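PDB 6KFN: alginate lyase from Paenibacillus sp. FPU-7, which cleaves the polysaccharide alginate by beta-elimination, probably with a preference for mannuronate, on a right-handed parallel beta-helix. Local coordinates for residues A[144-155]-A[179-190]; A[210-218]-A[236-246]. One frame throughout, in Å; residues are numbered along the deposited sequence. Where two conformers were deposited one is given.

In the fold
Contact 1 and contact 2 join successive coils of one right-handed beta-helix, with their centres about 10 Å apart. Strands 184-186 and 215-217 are neighbours in the same parallel sheet, so the two contacts abut: Lys218 N probably bonds Ile186 O at 2.7 Å. Each contact holds a sodium ion on the polar face of this sheet, and the two ions lie 7.6 Å apart. Lys218 links the sites, its NZ reaching Asp185 OD1 of contact 1 at 2.8 Å. The resulting row of acids, lysines and a histidine is consistent with the polysaccharide-binding surface of beta-helical lyases.

Contact 1 (A[144-155]-A[179-190]); sequences GFGEGIYVGSDK and VAAEHIDIKEGT. With NA (sodium ion), chain B.
Gly146 O takes the N-H of Ala181 from above its carbonyl plane, and the Ala181 methyl lies against the Glu147 backbone nitrogen. Glu147 runs side by side with Glu182, both chains bent at chi2, their carboxylate planes only 11° apart. Each lends one oxygen to a sodium ion: Glu147 OE2 at 2.3 Å from the metal, Glu182 OE1 at 2.5 Å. Asp185 OD2 and three waters complete six ligands, and the cation probably offsets the repulsion among the three acids. Gly148 N bonds Glu182 O in the carbonyl plane; a side chain at Gly148 would run into His183 O. From Ile149 to Val151 the backbone pairs in parallel with Ile184 to Ile186. These are adjacent rungs of a right-handed beta-helix: Ile149 and Val151 stack on Ile184 and Ile186 inside the coil, where Ile170 and Ile175 also pack. Tyr150, on the opposite face, is crossed obliquely by Lys187, whose CE lies 3.3 Å from Tyr150 CZ. A bend at chi2 (-60°) brings the lysine back along the strand, so that Lys187 NZ meets Asp185 OD2 at 2.8 Å from above the carboxylate plane, a second-shell salt bridge on a sodium ligand. One water also joins Lys187 NZ to Tyr150 OH. Gly152, whose backbone angles call for glycine, has its CA 3.7 Å from Thr190 CG2. Ser153 N donates to a water that also lies 2.8 Å from Glu188 O. In one of its two conformers Asp154 OD1 comes within 3.3 Å of Glu188 OE2, two like charges near a water that accepts from Lys187 NZ, while Asp154 OD2 is held by Gly156 N. Lys155 N donates to Glu188 OE2 at 2.8 Å, and Lys155 NZ, in one of two conformers, goes on to Gln246 O.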
loop_
_atom_site.group_PDB
_atom_site.type_symbol
_atom_site.label_atom_id
_atom_site.label_comp_id
_atom_site.label_asym_id
_atom_site.label_seq_id
_atom_site.Cartn_x
_atom_site.Cartn_y
_atom_site.Cartn_z
ATOM N N GLY A 144 13.758 -6.949 2.881
ATOM C CA GLY A 144 13.791 -5.621 3.467
ATOM C C GLY A 144 13.179 -4.532 2.612
ATOM O O GLY A 144 13.003 -3.413 3.116
ATOM N N PHE A 145 12.870 -4.847 1.367
ATOM C CA PHE A 145 12.106 -3.992 0.445
ATOM C C PHE A 145 10.716 -4.568 0.193
ATOM O O PHE A 145 10.075 -4.272 -0.808
ATOM C CB PHE A 145 12.855 -3.853 -0.897
ATOM C CG PHE A 145 14.231 -3.241 -0.834
ATOM C CD1 PHE A 145 14.655 -2.409 0.203
ATOM C CD2 PHE A 145 15.108 -3.468 -1.872
ATOM C CE1 PHE A 145 15.900 -1.832 0.216
ATOM C CE2 PHE A 145 16.383 -2.910 -1.842
ATOM C CZ PHE A 145 16.766 -2.082 -0.789
ATOM N N GLY A 146 10.232 -5.423 1.114
ATOM C CA GLY A 146 9.021 -6.182 0.907
ATOM C C GLY A 146 7.787 -5.618 1.580
ATOM O O GLY A 146 6.962 -6.388 2.095
ATOM N N GLU A 147 7.639 -4.303 1.585
ATOM C CA GLU A 147 6.480 -3.697 2.229
ATOM C C GLU A 147 5.207 -4.060 1.476
ATOM O O GLU A 147 5.201 -4.252 0.266
ATOM C CB GLU A 147 6.610 -2.172 2.280
ATOM C CG GLU A 147 7.789 -1.675 3.102
ATOM C CD GLU A 147 9.141 -1.665 2.430
ATOM O OE1 GLU A 147 9.271 -2.022 1.252
ATOM O OE2 GLU A 147 10.125 -1.283 3.113
ATOM N N GLY A 148 4.098 -4.110 2.210
ATOM C CA GLY A 148 2.815 -4.243 1.550
ATOM C C GLY A 148 2.464 -3.002 0.739
ATOM O O GLY A 148 2.236 -3.060 -0.471
ATOM N N ILE A 149 2.428 -1.883 1.453
ATOM C CA ILE A 149 2.148 -0.571 0.902
ATOM C C ILE A 149 3.250 0.381 1.408
ATOM O O ILE A 149 3.544 0.428 2.605
ATOM C CB ILE A 149 0.762 -0.048 1.289
ATOM C CG1 ILE A 149 -0.314 -1.071 0.890
ATOM C CG2 ILE A 149 0.515 1.318 0.672
ATOM C CD1 ILE A 149 -1.702 -0.717 1.346
ATOM N N TYR A 150 3.811 1.135 0.479
ATOM C CA TYR A 150 4.954 2.023 0.720
ATOM C C TYR A 150 4.510 3.412 0.261
ATOM O O TYR A 150 4.126 3.585 -0.900
ATOM C CB TYR A 150 6.135 1.508 -0.077
ATOM C CG TYR A 150 7.491 2.068 0.231
ATOM C CD1 TYR A 150 7.821 3.391 0.058
ATOM C CD2 TYR A 150 8.498 1.205 0.544
ATOM C CE1 TYR A 150 9.120 3.852 0.230
ATOM C CE2 TYR A 150 9.816 1.664 0.728
ATOM C CZ TYR A 150 10.102 2.993 0.580
ATOM O OH TYR A 150 11.395 3.428 0.679
ATOM N N VAL A 151 4.492 4.375 1.189
ATOM C CA VAL A 151 3.961 5.703 0.898
ATOM C C VAL A 151 5.104 6.709 0.935
ATOM O O VAL A 151 5.659 6.970 1.999
ATOM C CB VAL A 151 2.840 6.091 1.872
ATOM C CG1 VAL A 151 2.113 7.341 1.354
ATOM C CG2 VAL A 151 1.858 4.948 2.137
ATOM N N GLY A 152 5.448 7.291 -0.222
ATOM C CA GLY A 152 6.499 8.285 -0.317
ATOM C C GLY A 152 7.869 7.700 -0.548
ATOM O O GLY A 152 8.032 6.621 -1.107
ATOM N N SER A 153 8.873 8.490 -0.144
ATOM C CA SER A 153 10.264 8.169 -0.357
ATOM C C SER A 153 11.077 8.468 0.890
ATOM O O SER A 153 10.861 9.449 1.607
ATOM C CB SER A 153 10.850 8.995 -1.509
ATOM O OG SER A 153 10.242 8.683 -2.739
ATOM N N ASP A 154 12.079 7.623 1.145
ATOM C CA ASP A 154 13.096 7.898 2.151
ATOM C C ASP A 154 13.791 9.229 1.850
ATOM O O ASP A 154 13.936 9.625 0.680
ATOM C CB ASP A 154 14.135 6.751 2.115
ATOM C CG ASP A 154 15.202 6.837 3.169
ATOM O OD1 ASP A 154 14.949 6.426 4.328
ATOM O OD2 ASP A 154 16.303 7.312 2.815
ATOM N N LYS A 155 14.281 9.878 2.906
ATOM C CA LYS A 155 14.978 11.161 2.779
ATOM C C LYS A 155 16.109 11.143 1.781
ATOM O O LYS A 155 16.372 12.159 1.138
ATOM C CB LYS A 155 15.468 11.613 4.156
ATOM C CG LYS A 155 16.505 10.704 4.806
ATOM C CD LYS A 155 16.855 11.150 6.215
ATOM C CE LYS A 155 17.840 10.232 6.881
ATOM N NZ LYS A 155 18.111 10.710 8.251
ATOM N N VAL A 179 3.917 -10.936 3.796
ATOM C CA VAL A 179 4.473 -9.614 3.548
ATOM C C VAL A 179 5.706 -9.491 4.423
ATOM O O VAL A 179 5.660 -9.572 5.653
ATOM C CB VAL A 179 3.404 -8.538 3.808
ATOM C CG1 VAL A 179 4.030 -7.152 3.836
ATOM C CG2 VAL A 179 2.331 -8.651 2.746
ATOM N N ALA A 180 6.876 -9.366 3.766
ATOM C CA ALA A 180 8.140 -9.552 4.442
ATOM C C ALA A 180 8.576 -8.336 5.258
ATOM O O ALA A 180 9.318 -8.500 6.243
ATOM C CB ALA A 180 9.250 -9.872 3.436
ATOM N N ALA A 181 8.217 -7.128 4.850
ATOM C CA ALA A 181 8.544 -5.930 5.595
ATOM C C ALA A 181 7.274 -5.399 6.257
ATOM O O ALA A 181 6.348 -6.162 6.506
ATOM C CB ALA A 181 9.298 -4.918 4.717
ATOM N N GLU A 182 7.247 -4.100 6.602
ATOM C CA GLU A 182 6.020 -3.599 7.203
ATOM C C GLU A 182 4.851 -3.815 6.259
ATOM O O GLU A 182 4.967 -3.700 5.042
ATOM C CB GLU A 182 6.080 -2.097 7.523
ATOM C CG GLU A 182 7.145 -1.681 8.512
ATOM C CD GLU A 182 8.488 -1.361 7.905
ATOM O OE1 GLU A 182 8.723 -1.554 6.714
ATOM O OE2 GLU A 182 9.329 -0.856 8.748
ATOM N N HIS A 183 3.677 -4.031 6.838
ATOM C CA HIS A 183 2.459 -3.984 6.036
ATOM C C HIS A 183 2.287 -2.632 5.390
ATOM O O HIS A 183 1.922 -2.555 4.212
ATOM C CB HIS A 183 1.246 -4.406 6.877
ATOM C CG HIS A 183 1.264 -5.862 7.161
ATOM N ND1 HIS A 183 0.148 -6.533 7.626
ATOM C CD2 HIS A 183 2.225 -6.795 6.924
ATOM C CE1 HIS A 183 0.477 -7.808 7.747
ATOM N NE2 HIS A 183 1.720 -7.994 7.348
ATOM N N ILE A 184 2.543 -1.557 6.140
ATOM C CA ILE A 184 2.458 -0.206 5.623
ATOM C C ILE A 184 3.652 0.578 6.178
ATOM O O ILE A 184 3.854 0.634 7.387
ATOM C CB ILE A 184 1.167 0.510 5.972
ATOM C CG1 ILE A 184 -0.046 -0.359 5.570
ATOM C CG2 ILE A 184 1.101 1.883 5.305
ATOM C CD1 ILE A 184 -1.347 0.106 6.112
ATOM N N ASP A 185 4.431 1.178 5.269
ATOM C CA ASP A 185 5.578 2.024 5.633
ATOM C C ASP A 185 5.274 3.411 5.102
ATOM O O ASP A 185 5.191 3.597 3.892
ATOM C CB ASP A 185 6.858 1.439 5.077
ATOM C CG ASP A 185 8.118 2.080 5.612
ATOM O OD1 ASP A 185 8.026 2.972 6.435
ATOM O OD2 ASP A 185 9.220 1.603 5.196
ATOM N N ILE A 186 5.022 4.354 6.023
ATOM C CA ILE A 186 4.621 5.722 5.682
ATOM C C ILE A 186 5.864 6.595 5.822
ATOM O O ILE A 186 6.327 6.815 6.944
ATOM C CB ILE A 186 3.483 6.191 6.588
ATOM C CG1 ILE A 186 2.269 5.271 6.464
ATOM C CG2 ILE A 186 3.133 7.634 6.268
ATOM C CD1 ILE A 186 1.149 5.553 7.436
ATOM N N LYS A 187 6.423 7.061 4.713
ATOM C CA LYS A 187 7.705 7.729 4.767
ATOM C C LYS A 187 7.633 9.178 5.232
ATOM O O LYS A 187 6.645 9.905 5.057
ATOM C CB LYS A 187 8.380 7.699 3.393
ATOM C CG LYS A 187 8.737 6.286 2.943
ATOM C CD LYS A 187 9.712 5.638 3.937
ATOM C CE LYS A 187 10.220 4.281 3.595
ATOM N NZ LYS A 187 11.015 3.641 4.675
ATOM N N GLU A 188 8.774 9.600 5.787
ATOM C CA GLU A 188 9.037 11.009 6.011
ATOM C C GLU A 188 8.743 11.792 4.741
ATOM O O GLU A 188 9.069 11.373 3.631
ATOM C CB GLU A 188 10.486 11.205 6.467
ATOM C CG GLU A 188 11.582 10.700 5.506
ATOM C CD GLU A 188 12.060 9.260 5.701
ATOM O OE1 GLU A 188 11.253 8.386 6.101
ATOM O OE2 GLU A 188 13.260 9.044 5.421
ATOM N N GLY A 189 8.167 12.981 4.930
ATOM C CA GLY A 189 7.798 13.870 3.839
ATOM C C GLY A 189 6.353 13.786 3.409
ATOM O O GLY A 189 5.862 14.709 2.768
ATOM N N THR A 190 5.686 12.662 3.728
ATOM C CA THR A 190 4.274 12.513 3.416
ATOM C C THR A 190 3.425 13.129 4.509
ATOM O O THR A 190 3.792 13.111 5.692
ATOM C CB THR A 190 3.889 11.037 3.229
ATOM O OG1 THR A 190 3.934 10.325 4.485
ATOM C CG2 THR A 190 4.734 10.348 2.180
HETATM NA NA NA B . 10.490 -0.516 5.293
HETATM O O HOH W 1 11.928 -2.415 5.570
HETATM O O HOH W 2 13.000 3.178 3.138
HETATM O O HOH W 3 8.046 10.837 1.095
HETATM O O HOH W 4 12.416 5.853 5.924
HETATM O O HOH W 5 11.312 0.049 7.445
HETATM O O HOH W 6 12.246 0.720 4.153
#

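Contact 2 (A[210-218]-A[236-246]); sequences YADSFIDVK and NIVDAFQVHVQ. With NA (sodium ion), chain C.
Phe214 sets the CD2 side of its ring against Ala240, CD2 to Ala240 CB at 3.8 Å, and crosses Ile237 at about a right angle. Beside it Ile215 and Phe241 point the same way into the coil, Ile215 CD1 meeting Phe241 CE1 at 3.8 Å, with Phe200 against both. On the polar side, Asp212, from the loop leading into strand 215-217, and Gln242 share a sodium ion, bound by Asp212 OD1 and Gln242 OE1 at 2.4 Å each. Tyr210 O and three waters fill the remaining positions. The Gln242 amide stands nearly perpendicular to the Asp212 carboxylate; its NE2 donates to Asp212 OD1 at 2.9 Å and to the anti lone pair of Asp239 OD2, two bonds that fix which end faces the metal. Asp216 swings its carboxylate away from its own backbone N (chi1 -167°) to reach His244. The His244 ND1 bond to Asp216 OD1, 2.7 Å long, lies in the ring plane and arrives on the syn side, with the two planes 81° apart. Lys218 NZ meets Asp216 OD2 at 2.8 Å from above the carboxylate, and the same oxygen accepts from a water ligand of the sodium. With an alanine in place of Asp216, the His244 ring would probably be set free to turn and Lys218 would lose one of its carboxylate mates. Backbone bonds in parallel register, such as Val217 N to Gln242 O, join the strands, with apolar side chains inside and a polar, metal-binding face outside, the pattern of a pectate-lyase-like beta-helix.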
loop_
_atom_site.group_PDB
_atom_site.type_symbol
_atom_site.label_atom_id
_atom_site.label_comp_id
_atom_site.label_asym_id
_atom_site.label_seq_id
_atom_site.Cartn_x
_atom_site.Cartn_y
_atom_site.Cartn_z
ATOM N N TYR A 210 14.911 -3.414 9.497
ATOM C CA TYR A 210 14.162 -2.763 10.592
ATOM C C TYR A 210 12.662 -2.983 10.566
ATOM O O TYR A 210 11.948 -2.327 11.318
ATOM C CB TYR A 210 14.487 -1.265 10.717
ATOM C CG TYR A 210 15.937 -0.913 10.694
ATOM C CD1 TYR A 210 16.695 -1.032 11.844
ATOM C CD2 TYR A 210 16.561 -0.450 9.528
ATOM C CE1 TYR A 210 18.050 -0.697 11.859
ATOM C CE2 TYR A 210 17.910 -0.105 9.533
ATOM C CZ TYR A 210 18.631 -0.239 10.698
ATOM O OH TYR A 210 19.962 0.096 10.695
ATOM N N ALA A 211 12.200 -3.872 9.739
ATOM C CA ALA A 211 10.774 -4.035 9.501
ATOM C C ALA A 211 10.210 -5.028 10.512
ATOM O O ALA A 211 10.247 -6.254 10.329
ATOM C CB ALA A 211 10.512 -4.502 8.074
ATOM N N ASP A 212 9.716 -4.478 11.612
ATOM C CA ASP A 212 9.405 -5.267 12.808
ATOM C C ASP A 212 8.112 -4.783 13.467
ATOM O O ASP A 212 7.884 -5.016 14.656
ATOM C CB ASP A 212 10.583 -5.301 13.771
ATOM C CG ASP A 212 10.993 -3.948 14.313
ATOM O OD1 ASP A 212 10.334 -2.935 14.064
ATOM O OD2 ASP A 212 12.062 -3.926 14.980
ATOM N N SER A 213 7.233 -4.180 12.674
ATOM C CA SER A 213 5.928 -3.738 13.136
ATOM C C SER A 213 4.957 -3.818 11.955
ATOM O O SER A 213 5.375 -3.904 10.797
ATOM C CB SER A 213 5.973 -2.314 13.695
ATOM O OG SER A 213 6.378 -1.386 12.686
ATOM N N PHE A 214 3.649 -3.779 12.242
ATOM C CA PHE A 214 2.670 -3.717 11.158
ATOM C C PHE A 214 2.818 -2.449 10.321
ATOM O O PHE A 214 2.719 -2.476 9.099
ATOM C CB PHE A 214 1.228 -3.791 11.669
ATOM C CG PHE A 214 0.880 -4.970 12.546
ATOM C CD1 PHE A 214 1.014 -6.293 12.106
ATOM C CD2 PHE A 214 0.373 -4.752 13.815
ATOM C CE1 PHE A 214 0.661 -7.343 12.946
ATOM C CE2 PHE A 214 0.015 -5.800 14.630
ATOM C CZ PHE A 214 0.153 -7.099 14.199
ATOM N N ILE A 215 2.958 -1.320 11.033
ATOM C CA ILE A 215 3.055 -0.017 10.407
ATOM C C ILE A 215 4.234 0.710 11.046
ATOM O O ILE A 215 4.427 0.649 12.268
ATOM C CB ILE A 215 1.766 0.839 10.598
ATOM C CG1 ILE A 215 0.540 0.049 10.119
ATOM C CG2 ILE A 215 1.911 2.170 9.861
ATOM C CD1 ILE A 215 -0.778 0.790 10.274
ATOM N N ASP A 216 5.008 1.411 10.227
ATOM C CA ASP A 216 5.973 2.403 10.699
ATOM C C ASP A 216 5.546 3.741 10.114
ATOM O O ASP A 216 5.369 3.852 8.906
ATOM C CB ASP A 216 7.401 2.071 10.301
ATOM C CG ASP A 216 8.455 2.888 11.036
ATOM O OD1 ASP A 216 8.098 3.576 12.024
ATOM O OD2 ASP A 216 9.631 2.792 10.615
ATOM N N VAL A 217 5.372 4.726 10.995
ATOM C CA VAL A 217 4.906 6.062 10.616
ATOM C C VAL A 217 6.075 7.022 10.730
ATOM O O VAL A 217 6.524 7.329 11.838
ATOM C CB VAL A 217 3.751 6.557 11.479
ATOM C CG1 VAL A 217 3.297 7.920 10.982
ATOM C CG2 VAL A 217 2.605 5.560 11.498
ATOM N N LYS A 218 6.563 7.432 9.595
ATOM C CA LYS A 218 7.615 8.462 9.510
ATOM C C LYS A 218 7.130 9.800 8.905
ATOM O O LYS A 218 7.764 10.926 8.915
ATOM C CB LYS A 218 8.829 7.931 8.762
ATOM C CG LYS A 218 9.657 7.007 9.626
ATOM C CD LYS A 218 10.472 6.045 8.851
ATOM C CE LYS A 218 9.539 5.035 8.268
ATOM N NZ LYS A 218 10.168 3.708 8.059
ATOM N N ASN A 236 9.358 -11.872 15.078
ATOM C CA ASN A 236 9.970 -10.751 14.354
ATOM C C ASN A 236 9.193 -9.443 14.539
ATOM O O ASN A 236 9.717 -8.386 14.205
ATOM C CB ASN A 236 10.141 -11.075 12.882
ATOM C CG ASN A 236 11.079 -12.243 12.701
ATOM O OD1 ASN A 236 12.207 -12.186 13.169
ATOM N ND2 ASN A 236 10.620 -13.305 12.073
ATOM N N ILE A 237 7.940 -9.519 14.989
ATOM C CA ILE A 237 7.124 -8.326 15.231
ATOM C C ILE A 237 7.352 -7.919 16.678
ATOM O O ILE A 237 6.994 -8.651 17.610
ATOM C CB ILE A 237 5.649 -8.614 14.944
ATOM C CG1 ILE A 237 5.461 -8.948 13.470
ATOM C CG2 ILE A 237 4.780 -7.421 15.383
ATOM C CD1 ILE A 237 4.057 -9.442 13.124
ATOM N N VAL A 238 7.979 -6.763 16.862
ATOM C CA VAL A 238 8.357 -6.235 18.161
ATOM C C VAL A 238 7.320 -5.271 18.733
ATOM O O VAL A 238 7.190 -5.170 19.950
ATOM C CB VAL A 238 9.751 -5.578 18.055
ATOM C CG1 VAL A 238 10.083 -4.781 19.306
ATOM C CG2 VAL A 238 10.779 -6.659 17.750
ATOM N N ASP A 239 6.604 -4.542 17.882
ATOM C CA ASP A 239 5.579 -3.581 18.251
ATOM C C ASP A 239 4.480 -3.684 17.206
ATOM O O ASP A 239 4.747 -4.023 16.060
ATOM C CB ASP A 239 6.099 -2.142 18.262
ATOM C CG ASP A 239 7.200 -1.875 19.256
ATOM O OD1 ASP A 239 6.997 -2.156 20.458
ATOM O OD2 ASP A 239 8.264 -1.355 18.816
ATOM N N ALA A 240 3.241 -3.321 17.575
ATOM C CA ALA A 240 2.192 -3.215 16.554
ATOM C C ALA A 240 2.492 -2.061 15.588
ATOM O O ALA A 240 2.536 -2.237 14.365
ATOM C CB ALA A 240 0.820 -3.018 17.186
ATOM N N PHE A 241 2.657 -0.855 16.157
ATOM C CA PHE A 241 2.827 0.362 15.382
ATOM C C PHE A 241 4.013 1.137 15.963
ATOM O O PHE A 241 4.178 1.195 17.185
ATOM C CB PHE A 241 1.569 1.256 15.446
ATOM C CG PHE A 241 0.272 0.526 15.150
ATOM C CD1 PHE A 241 0.093 -0.185 13.970
ATOM C CD2 PHE A 241 -0.772 0.559 16.056
ATOM C CE1 PHE A 241 -1.097 -0.827 13.695
ATOM C CE2 PHE A 241 -1.979 -0.079 15.790
ATOM C CZ PHE A 241 -2.137 -0.779 14.619
ATOM N N GLN A 242 4.804 1.728 15.076
ATOM C CA GLN A 242 5.910 2.584 15.466
ATOM C C GLN A 242 5.783 3.935 14.799
ATOM O O GLN A 242 5.155 4.067 13.743
ATOM C CB GLN A 242 7.256 1.956 15.079
ATOM C CG GLN A 242 7.500 0.630 15.780
ATOM C CD GLN A 242 8.704 -0.116 15.286
ATOM O OE1 GLN A 242 9.273 0.186 14.232
ATOM N NE2 GLN A 242 9.092 -1.141 16.014
ATOM N N VAL A 243 6.411 4.932 15.424
ATOM C CA VAL A 243 6.557 6.262 14.853
ATOM C C VAL A 243 8.035 6.632 15.000
ATOM O O VAL A 243 8.602 6.432 16.080
ATOM C CB VAL A 243 5.654 7.317 15.536
ATOM C CG1 VAL A 243 5.557 8.580 14.695
ATOM C CG2 VAL A 243 4.257 6.769 15.825
ATOM N N HIS A 244 8.652 7.127 13.935
ATOM C CA HIS A 244 10.078 7.495 13.950
ATOM C C HIS A 244 10.267 8.840 13.305
ATOM O O HIS A 244 9.515 9.215 12.398
ATOM C CB HIS A 244 10.932 6.467 13.179
ATOM C CG HIS A 244 11.069 5.133 13.822
ATOM N ND1 HIS A 244 10.230 4.065 13.557
ATOM C CD2 HIS A 244 11.999 4.672 14.688
ATOM C CE1 HIS A 244 10.651 3.007 14.250
ATOM N NE2 HIS A 244 11.711 3.357 14.937
ATOM N N VAL A 245 11.345 9.531 13.736
ATOM C CA VAL A 245 11.768 10.805 13.171
ATOM C C VAL A 245 13.033 10.595 12.341
ATOM O O VAL A 245 14.123 10.418 12.892
ATOM C CB VAL A 245 12.015 11.830 14.292
ATOM C CG1 VAL A 245 12.374 13.176 13.684
ATOM C CG2 VAL A 245 10.794 11.968 15.185
ATOM N N GLN A 246 12.899 10.650 11.023
ATOM C CA GLN A 246 14.030 10.555 10.122
ATOM C C GLN A 246 14.622 11.896 9.761
ATOM O O GLN A 246 15.803 11.971 9.369
ATOM C CB GLN A 246 13.600 9.847 8.835
ATOM C CG GLN A 246 13.119 8.446 9.038
ATOM C CD GLN A 246 13.995 7.585 9.957
ATOM O OE1 GLN A 246 13.697 7.384 11.148
ATOM N NE2 GLN A 246 15.100 7.137 9.406
HETATM NA NA NA C . 10.842 -0.928 12.832
HETATM O O HOH W 7 12.350 -1.886 16.594
HETATM O O HOH W 8 8.970 -1.525 11.511
HETATM O O HOH W 9 11.398 0.873 11.392
HETATM O O HOH W 10 10.217 10.737 10.209
HETATM O O HOH W 11 12.707 -0.359 14.164
#